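Local coordinates for glucanase (PDB 5GXX), which probably hydrolyses internal beta-1,4-glucosidic bonds of cellulose as a family 9 endoglucanase of the cellulosome, at residues 138-146 with 174-184; 359-368 with 374-384. The protein carries 1 engineered substitution. All blocks are in the same frame, centred on the assembly; numbering follows the deposited sequence.

Interaction 1 of 2, residues 138-146 with 174-184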
# COMPACT_ATOMS: atom_id res chain seq x y z
N VAL A 138 -31.27 -0.80 23.59
CA VAL A 138 -32.55 -0.83 24.28
C VAL A 138 -32.30 -1.15 25.76
O VAL A 138 -31.34 -1.86 26.09
CB VAL A 138 -33.50 -1.86 23.64
CG1 VAL A 138 -33.95 -1.33 22.28
CG2 VAL A 138 -32.82 -3.22 23.51
N GLY A 139 -33.13 -0.58 26.63
CA GLY A 139 -33.01 -0.78 28.07
C GLY A 139 -34.09 -0.04 28.83
O GLY A 139 -35.02 0.51 28.23
N LYS A 140 -33.96 -0.02 30.15
CA LYS A 140 -34.93 0.66 31.01
C LYS A 140 -34.25 1.41 32.15
O LYS A 140 -34.81 1.54 33.24
CB LYS A 140 -35.95 -0.35 31.56
CG LYS A 140 -35.31 -1.59 32.14
CD LYS A 140 -36.33 -2.60 32.67
CE LYS A 140 -35.59 -3.78 33.29
NZ LYS A 140 -36.48 -4.68 34.07
N GLY A 141 -33.07 1.97 31.87
CA GLY A 141 -32.36 2.78 32.86
C GLY A 141 -33.24 3.88 33.44
O GLY A 141 -33.83 4.67 32.70
N SER A 142 -33.33 3.92 34.76
CA SER A 142 -34.20 4.87 35.44
C SER A 142 -33.84 6.33 35.13
O SER A 142 -34.74 7.15 34.97
CB SER A 142 -34.26 4.59 36.95
OG SER A 142 -34.93 3.35 37.26
N ALA A 143 -32.55 6.66 35.04
CA ALA A 143 -32.12 8.02 34.70
C ALA A 143 -32.56 8.42 33.30
O ALA A 143 -33.28 9.40 33.11
CB ALA A 143 -30.61 8.17 34.85
N VAL A 144 -32.20 7.61 32.31
CA VAL A 144 -32.55 7.97 30.94
C VAL A 144 -34.07 7.95 30.73
O VAL A 144 -34.62 8.88 30.13
CB VAL A 144 -31.78 7.17 29.87
CG1 VAL A 144 -32.18 5.69 29.86
CG2 VAL A 144 -31.93 7.80 28.48
N VAL A 145 -34.75 6.91 31.23
CA VAL A 145 -36.20 6.88 31.07
C VAL A 145 -36.93 7.96 31.86
O VAL A 145 -37.94 8.50 31.40
CB VAL A 145 -36.78 5.47 31.42
CG1 VAL A 145 -38.30 5.42 31.29
CG2 VAL A 145 -36.17 4.39 30.52
N GLY A 146 -36.42 8.30 33.04
CA GLY A 146 -37.02 9.34 33.87
C GLY A 146 -36.88 10.70 33.20
O GLY A 146 -37.79 11.53 33.24
N LEU A 174 -42.36 3.24 34.30
CA LEU A 174 -41.31 2.27 34.01
C LEU A 174 -40.06 2.62 34.79
O LEU A 174 -39.42 1.77 35.40
CB LEU A 174 -40.98 2.21 32.51
CG LEU A 174 -39.75 1.40 32.07
CD1 LEU A 174 -39.90 -0.06 32.46
CD2 LEU A 174 -39.44 1.52 30.58
N ALA A 175 -39.70 3.89 34.76
CA ALA A 175 -38.49 4.33 35.44
C ALA A 175 -38.60 4.12 36.94
O ALA A 175 -37.64 3.70 37.59
CB ALA A 175 -38.24 5.80 35.13
N ASP A 176 -39.79 4.40 37.46
CA ASP A 176 -40.07 4.31 38.89
C ASP A 176 -40.19 2.86 39.38
O ASP A 176 -39.96 2.57 40.55
CB ASP A 176 -41.34 5.10 39.19
CG ASP A 176 -41.62 5.27 40.67
OD1 ASP A 176 -40.68 5.54 41.46
OD2 ASP A 176 -42.82 5.18 41.03
N ALA A 177 -40.53 1.94 38.48
CA ALA A 177 -40.68 0.54 38.85
C ALA A 177 -39.32 -0.14 38.77
O ALA A 177 -39.01 -1.02 39.58
CB ALA A 177 -41.67 -0.14 37.92
N THR A 178 -38.49 0.30 37.83
CA THR A 178 -37.17 -0.28 37.55
C THR A 178 -36.14 0.08 38.62
O THR A 178 -35.31 -0.75 39.00
CB THR A 178 -36.66 0.14 36.16
OG1 THR A 178 -37.58 -0.28 35.14
CG2 THR A 178 -35.30 -0.44 35.84
N ARG A 179 -36.16 1.33 39.08
CA ARG A 179 -35.21 1.81 40.09
C ARG A 179 -33.80 1.25 39.95
O ARG A 179 -33.18 0.77 40.90
CB ARG A 179 -35.76 1.66 41.51
CG ARG A 179 -36.88 2.66 41.73
CD ARG A 179 -37.56 2.56 43.07
NE ARG A 179 -38.69 3.48 43.11
CZ ARG A 179 -39.29 3.87 44.23
NH1 ARG A 179 -38.85 3.43 45.40
NH2 ARG A 179 -40.31 4.72 44.18
N SER A 180 -33.29 1.35 38.73
CA SER A 180 -31.93 0.91 38.43
C SER A 180 -31.40 1.54 37.15
O SER A 180 -32.14 1.70 36.18
CB SER A 180 -31.90 -0.62 38.29
OG SER A 180 -30.57 -1.08 38.11
N ASP A 181 -30.11 1.87 37.17
CA ASP A 181 -29.40 2.27 35.96
C ASP A 181 -28.61 1.13 35.33
O ASP A 181 -27.82 1.36 34.42
CB ASP A 181 -28.46 3.43 36.28
CG ASP A 181 -29.18 4.76 36.35
OD1 ASP A 181 -30.18 4.96 35.64
OD2 ASP A 181 -28.72 5.60 37.16
N SER A 182 -28.83 -0.10 35.79
CA SER A 182 -27.99 -1.23 35.36
C SER A 182 -28.08 -1.53 33.86
O SER A 182 -27.12 -1.98 33.25
CB SER A 182 -28.27 -2.48 36.21
OG SER A 182 -29.51 -3.07 35.88
N THR A 183 -29.23 -1.24 33.25
CA THR A 183 -29.38 -1.45 31.81
C THR A 183 -28.98 -0.24 30.97
O THR A 183 -29.19 -0.25 29.76
CB THR A 183 -30.80 -1.89 31.42
OG1 THR A 183 -31.74 -0.83 31.65
CG2 THR A 183 -31.19 -3.10 32.25
N TYR A 184 -28.44 0.78 31.62
CA TYR A 184 -27.93 1.96 30.95
C TYR A 184 -26.41 1.85 30.86
O TYR A 184 -25.70 2.18 31.82
CB TYR A 184 -28.41 3.22 31.68
CG TYR A 184 -27.95 4.55 31.10
CD1 TYR A 184 -28.43 4.98 29.87
CD2 TYR A 184 -27.08 5.38 31.80
CE1 TYR A 184 -28.01 6.20 29.33
CE2 TYR A 184 -26.66 6.61 31.28
CZ TYR A 184 -27.13 7.01 30.03
OH TYR A 184 -26.73 8.21 29.50
O HOH W 1 -29.21 -2.34 28.14
O HOH W 2 -38.69 -2.86 35.44
O HOH W 3 -31.07 2.06 29.60
O HOH W 4 -30.36 5.39 32.99
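With OG anti to its carbonyl carbon (chi1 -68°), Ser142 turns its hydroxyl into the C-terminal end of helix 162-178, while Thr183, whose OG1 lies between its backbone N and carbonyl carbon (chi1 68°), offers that oxygen to the chain entering helix 142-158. Ser142 OG donates to Ala175 O at 2.8 Å, in the carbonyl plane and on a lone pair, and accepts from Ser180 N at 3.0 Å. Ala175 O is thus shared between this hydroxyl and the helical bond from Arg179 N. The backbone of Ser142 is paired as well: its N donates to Ser180 O at 2.9 Å. Thr183 OG1 takes the N-H of Lys140 at 2.8 Å. The extended lysine chain runs obliquely across Thr178, and a water links Lys140 NZ to Thr178 OG1.

Helices 142-158 and 162-178 form an antiparallel hairpin, consistent with the alpha/alpha barrel of family 9 glycosidases; their short segments here lie 163° apart in direction. The contact therefore joins the start of one helix to the end of the next. Gly141 is the N-cap of helix 142-158; from the loop after the partner helix, Asp181 OD1 accepts from Ala143 N on its syn lone pair at 3.0 Å, and a water carries the same oxygen on to Val144 N. The start of helix 142-158 would probably favour the ionised form of this carboxylate, whose OD2 is also held by Ser193 OG.

Apolar groups fill in beside this polar strip. Val145 CG1 packs against Ala175 CB at 3.9 Å, and Leu174 CD2 reaches the same valine methyl. Separately, Val144 CG1 meets Tyr184 CD1 obliquely at 3.8 Å, the tyrosine hydroxyl being bonded to Tyr191 O.

Interaction 2 of 2, residues 359-368 with 374-384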
# COMPACT_ATOMS: atom_id res chain seq x y z
N GLN A 359 -15.22 30.60 15.07
CA GLN A 359 -15.49 30.13 13.72
C GLN A 359 -15.08 28.69 13.47
O GLN A 359 -15.33 28.18 12.38
CB GLN A 359 -14.81 31.04 12.70
CG GLN A 359 -15.39 32.45 12.70
CD GLN A 359 -14.71 33.37 11.69
OE1 GLN A 359 -13.97 34.28 12.07
NE2 GLN A 359 -14.94 33.12 10.40
N ARG A 360 -14.47 28.05 14.46
CA ARG A 360 -14.02 26.66 14.30
C ARG A 360 -14.59 25.73 15.37
O ARG A 360 -13.85 24.98 16.01
CB ARG A 360 -12.49 26.59 14.29
CG ARG A 360 -11.82 27.25 13.09
CD ARG A 360 -12.02 26.51 11.76
NE ARG A 360 -11.05 25.43 11.64
CZ ARG A 360 -11.03 24.51 10.68
NH1 ARG A 360 -11.98 24.46 9.76
NH2 ARG A 360 -10.05 23.61 10.68
N PRO A 361 -15.93 25.76 15.53
CA PRO A 361 -16.51 24.83 16.50
C PRO A 361 -16.18 23.38 16.14
O PRO A 361 -16.01 23.05 14.96
CB PRO A 361 -18.02 25.09 16.39
CG PRO A 361 -18.19 25.63 14.98
CD PRO A 361 -16.95 26.44 14.70
N HIS A 362 -16.09 22.53 17.17
CA HIS A 362 -15.77 21.11 16.99
C HIS A 362 -17.02 20.39 16.49
O HIS A 362 -17.70 19.69 17.23
CB HIS A 362 -15.25 20.54 18.32
CG HIS A 362 -14.58 19.20 18.20
ND1 HIS A 362 -13.27 19.05 17.79
CD2 HIS A 362 -15.05 17.96 18.45
CE1 HIS A 362 -12.96 17.76 17.81
NE2 HIS A 362 -14.02 17.08 18.20
N HIS A 363 -17.34 20.59 15.22
CA HIS A 363 -18.63 20.14 14.68
C HIS A 363 -18.40 19.67 13.25
O HIS A 363 -18.01 20.44 12.36
CB HIS A 363 -19.66 21.28 14.73
CG HIS A 363 -21.06 20.85 14.45
ND1 HIS A 363 -21.50 20.56 13.17
CD2 HIS A 363 -22.12 20.66 15.26
CE1 HIS A 363 -22.77 20.20 13.22
NE2 HIS A 363 -23.17 20.26 14.48
N ARG A 364 -18.61 18.37 13.04
CA ARG A 364 -18.26 17.72 11.78
C ARG A 364 -19.02 18.24 10.57
O ARG A 364 -18.42 18.57 9.53
CB ARG A 364 -18.53 16.22 11.93
CG ARG A 364 -17.43 15.50 12.70
CD ARG A 364 -17.94 14.18 13.23
NE ARG A 364 -16.99 13.42 14.05
CZ ARG A 364 -16.80 13.63 15.35
NH1 ARG A 364 -17.47 14.58 16.00
NH2 ARG A 364 -15.91 12.90 16.02
N THR A 365 -20.33 18.34 10.71
CA THR A 365 -21.14 18.67 9.55
C THR A 365 -21.06 20.15 9.24
O THR A 365 -21.08 20.51 8.05
CB THR A 365 -22.58 18.15 9.71
OG1 THR A 365 -22.53 16.73 9.86
CG2 THR A 365 -23.42 18.44 8.47
N ALA A 366 -20.86 21.00 10.25
CA ALA A 366 -20.66 22.42 9.95
C ALA A 366 -19.31 22.68 9.28
O ALA A 366 -19.16 23.62 8.49
CB ALA A 366 -20.77 23.26 11.21
N HIS A 367 -18.33 21.84 9.58
CA HIS A 367 -17.00 21.93 9.00
C HIS A 367 -17.03 21.63 7.50
O HIS A 367 -16.54 22.44 6.70
CB HIS A 367 -16.06 20.98 9.75
CG HIS A 367 -14.66 20.94 9.22
ND1 HIS A 367 -13.89 19.80 9.27
CD2 HIS A 367 -13.91 21.89 8.62
CE1 HIS A 367 -12.71 20.05 8.73
NE2 HIS A 367 -12.69 21.31 8.33
N GLY A 368 -17.57 20.47 7.15
CA GLY A 368 -17.69 20.09 5.74
C GLY A 368 -16.41 19.55 5.12
O GLY A 368 -16.03 19.99 4.04
N ARG A 374 -9.63 17.04 10.28
CA ARG A 374 -10.13 18.27 10.91
C ARG A 374 -9.46 19.52 10.38
O ARG A 374 -10.04 20.61 10.46
CB ARG A 374 -9.93 18.21 12.43
CG ARG A 374 -10.94 17.30 13.11
CD ARG A 374 -10.82 17.50 14.60
NE ARG A 374 -9.74 16.65 15.09
CZ ARG A 374 -9.88 15.35 15.29
NH1 ARG A 374 -11.05 14.77 15.04
NH2 ARG A 374 -8.86 14.62 15.72
N ASP A 375 -8.24 19.38 9.88
CA ASP A 375 -7.46 20.53 9.43
C ASP A 375 -7.77 20.96 8.00
O ASP A 375 -7.34 22.03 7.55
CB ASP A 375 -5.95 20.29 9.61
CG ASP A 375 -5.44 19.08 8.86
OD1 ASP A 375 -6.05 17.99 8.95
OD2 ASP A 375 -4.40 19.19 8.17
N ILE A 376 -8.49 20.11 7.26
CA ILE A 376 -8.85 20.41 5.88
C ILE A 376 -10.34 20.14 5.71
O ILE A 376 -10.79 19.03 6.03
CB ILE A 376 -8.01 19.56 4.88
CG1 ILE A 376 -6.53 19.99 4.93
CG2 ILE A 376 -8.59 19.71 3.48
CD1 ILE A 376 -5.56 19.10 4.15
N PRO A 377 -11.13 21.17 5.30
CA PRO A 377 -10.71 22.54 4.97
C PRO A 377 -10.31 23.35 6.20
O PRO A 377 -10.74 23.05 7.32
CB PRO A 377 -11.94 23.13 4.27
CG PRO A 377 -13.09 22.37 4.89
CD PRO A 377 -12.56 20.96 5.04
N GLU A 378 -9.45 24.35 5.99
CA GLU A 378 -8.94 25.12 7.12
C GLU A 378 -9.95 26.10 7.70
O GLU A 378 -9.80 26.54 8.84
CB GLU A 378 -7.63 25.83 6.76
CG GLU A 378 -7.77 26.88 5.68
CD GLU A 378 -6.48 27.64 5.41
OE1 GLU A 378 -5.38 27.11 5.69
OE2 GLU A 378 -6.59 28.79 4.93
N LYS A 379 -10.97 26.43 6.91
CA LYS A 379 -12.11 27.22 7.37
C LYS A 379 -13.37 26.37 7.25
O LYS A 379 -13.51 25.60 6.30
CB LYS A 379 -12.28 28.50 6.54
CG LYS A 379 -11.19 29.52 6.77
CD LYS A 379 -11.31 30.68 5.79
CE LYS A 379 -10.17 31.68 5.99
NZ LYS A 379 -10.40 32.60 7.14
N HIS A 380 -14.28 26.51 8.21
CA HIS A 380 -15.56 25.80 8.11
C HIS A 380 -16.33 26.27 6.88
O HIS A 380 -16.39 27.47 6.57
CB HIS A 380 -16.45 26.08 9.32
CG HIS A 380 -16.10 25.26 10.52
ND1 HIS A 380 -14.82 24.82 10.76
CD2 HIS A 380 -16.87 24.79 11.53
CE1 HIS A 380 -14.80 24.13 11.89
NE2 HIS A 380 -16.03 24.09 12.38
N ARG A 381 -16.97 25.32 6.22
CA ARG A 381 -17.80 25.65 5.07
C ARG A 381 -19.17 26.21 5.44
O ARG A 381 -19.79 26.90 4.62
CB ARG A 381 -17.92 24.45 4.13
CG ARG A 381 -16.57 24.17 3.46
CD ARG A 381 -16.52 22.78 2.82
NE ARG A 381 -16.73 22.76 1.39
CZ ARG A 381 -16.85 21.65 0.67
NH1 ARG A 381 -16.85 20.46 1.26
NH2 ARG A 381 -17.04 21.73 -0.64
N HIS A 382 -19.62 25.94 6.67
CA HIS A 382 -20.95 26.36 7.13
C HIS A 382 -20.91 27.11 8.44
O HIS A 382 -19.98 26.92 9.23
CB HIS A 382 -21.88 25.16 7.26
CG HIS A 382 -21.80 24.25 6.08
ND1 HIS A 382 -22.14 24.67 4.81
CD2 HIS A 382 -21.34 22.98 5.96
CE1 HIS A 382 -21.90 23.69 3.96
NE2 HIS A 382 -21.45 22.64 4.63
N VAL A 383 -21.93 27.93 8.67
CA VAL A 383 -22.02 28.71 9.91
C VAL A 383 -22.96 28.00 10.87
O VAL A 383 -24.15 27.87 10.59
CB VAL A 383 -22.57 30.12 9.67
CG1 VAL A 383 -22.55 30.94 10.96
CG2 VAL A 383 -21.72 30.81 8.62
N LEU A 384 -22.42 27.54 12.00
CA LEU A 384 -23.24 26.86 13.01
C LEU A 384 -23.90 27.90 13.93
O LEU A 384 -23.64 27.99 15.15
CB LEU A 384 -22.37 25.87 13.81
CG LEU A 384 -23.11 24.93 14.78
CD1 LEU A 384 -23.91 23.84 14.07
CD2 LEU A 384 -22.06 24.27 15.69
O HOH W 5 -13.93 28.81 10.01
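His380 and His367 each donate a ring N-H across the contact: His380 NE2 to Pro361 O at 2.8 Å, and His367 NE2 to Pro377 O at 2.8 Å; in each case the acceptor lies in the ring plane and the proton arrives on a carbonyl lone pair. Pro377, preceded by a cis peptide, has its oxygen gripped a second time by Arg360 NH1, 3.1 Å away. Bends at chi2 (-71°) and chi3 (-83°) fold the arginine over the loop, so that Glu378 O sits above the centre of the guanidinium face. NH1 also makes a weak bond to His380 ND1, and NH2 a weak one to Arg374 O. Arg381 NH1 holds Gly368 O at 2.9 Å, in the guanidinium plane, and NH2 of the same arginine bridges to Asp444.

Backbone bonds bind the short helix 364-367 to the returning chain: Arg381 N reaches His367 O at 3.0 Å, and His382 N reaches Ala366 O at 3.0 Å. The helix is N-capped by His363, whose ND1 accepts from Ala366 N. The sequence running into its first turn, ending in His362-His363-Arg364, matches the His-x-Arg signature of family 9 glycosidases, which in relatives lies at the substrate cleft. His362 ND1 is bonded to Ile402 O, and its backbone pairs with Asn408.

CH-pi contacts complete the packing. The His380 ring is sandwiched, with His367 CA over the centre of one face and Arg360 CA nearer the rim of the other; its plane is turned 41° from that of the His367 ring. Leu384 crosses His363 at about a right angle and lays CD1 over the ring face, 3.8 Å from the centroid, while Gln21 holds His363 NE2. Towards helix 7-20, the same leucine packs on Phe17 and Cys20.

Overall arrangement
Interactions 1 and 2 follow one another along the chain, both within the family 9 catalytic region, and do not touch: their centres are 37 Å apart and their nearest atoms about 18 Å. Interaction 1 is peripheral, its centre 27 Å from that of the chain, and adjoins a calcium site formed by Ser195, Gly196, Asp199, Glu200 and Asp246; the side chain of Ala143 is about 5 Å from the ion. Interaction 2 lies more centrally, its centre 11 Å from that of the chain. Its family signature probably places 359-368 near the catalytic cleft, while Arg381 and His382 tie 374-384 to the connecting chain, at Asp444 (a salt bridge) and Glu441, and to the C-terminal module at Arg470 O and Ser472.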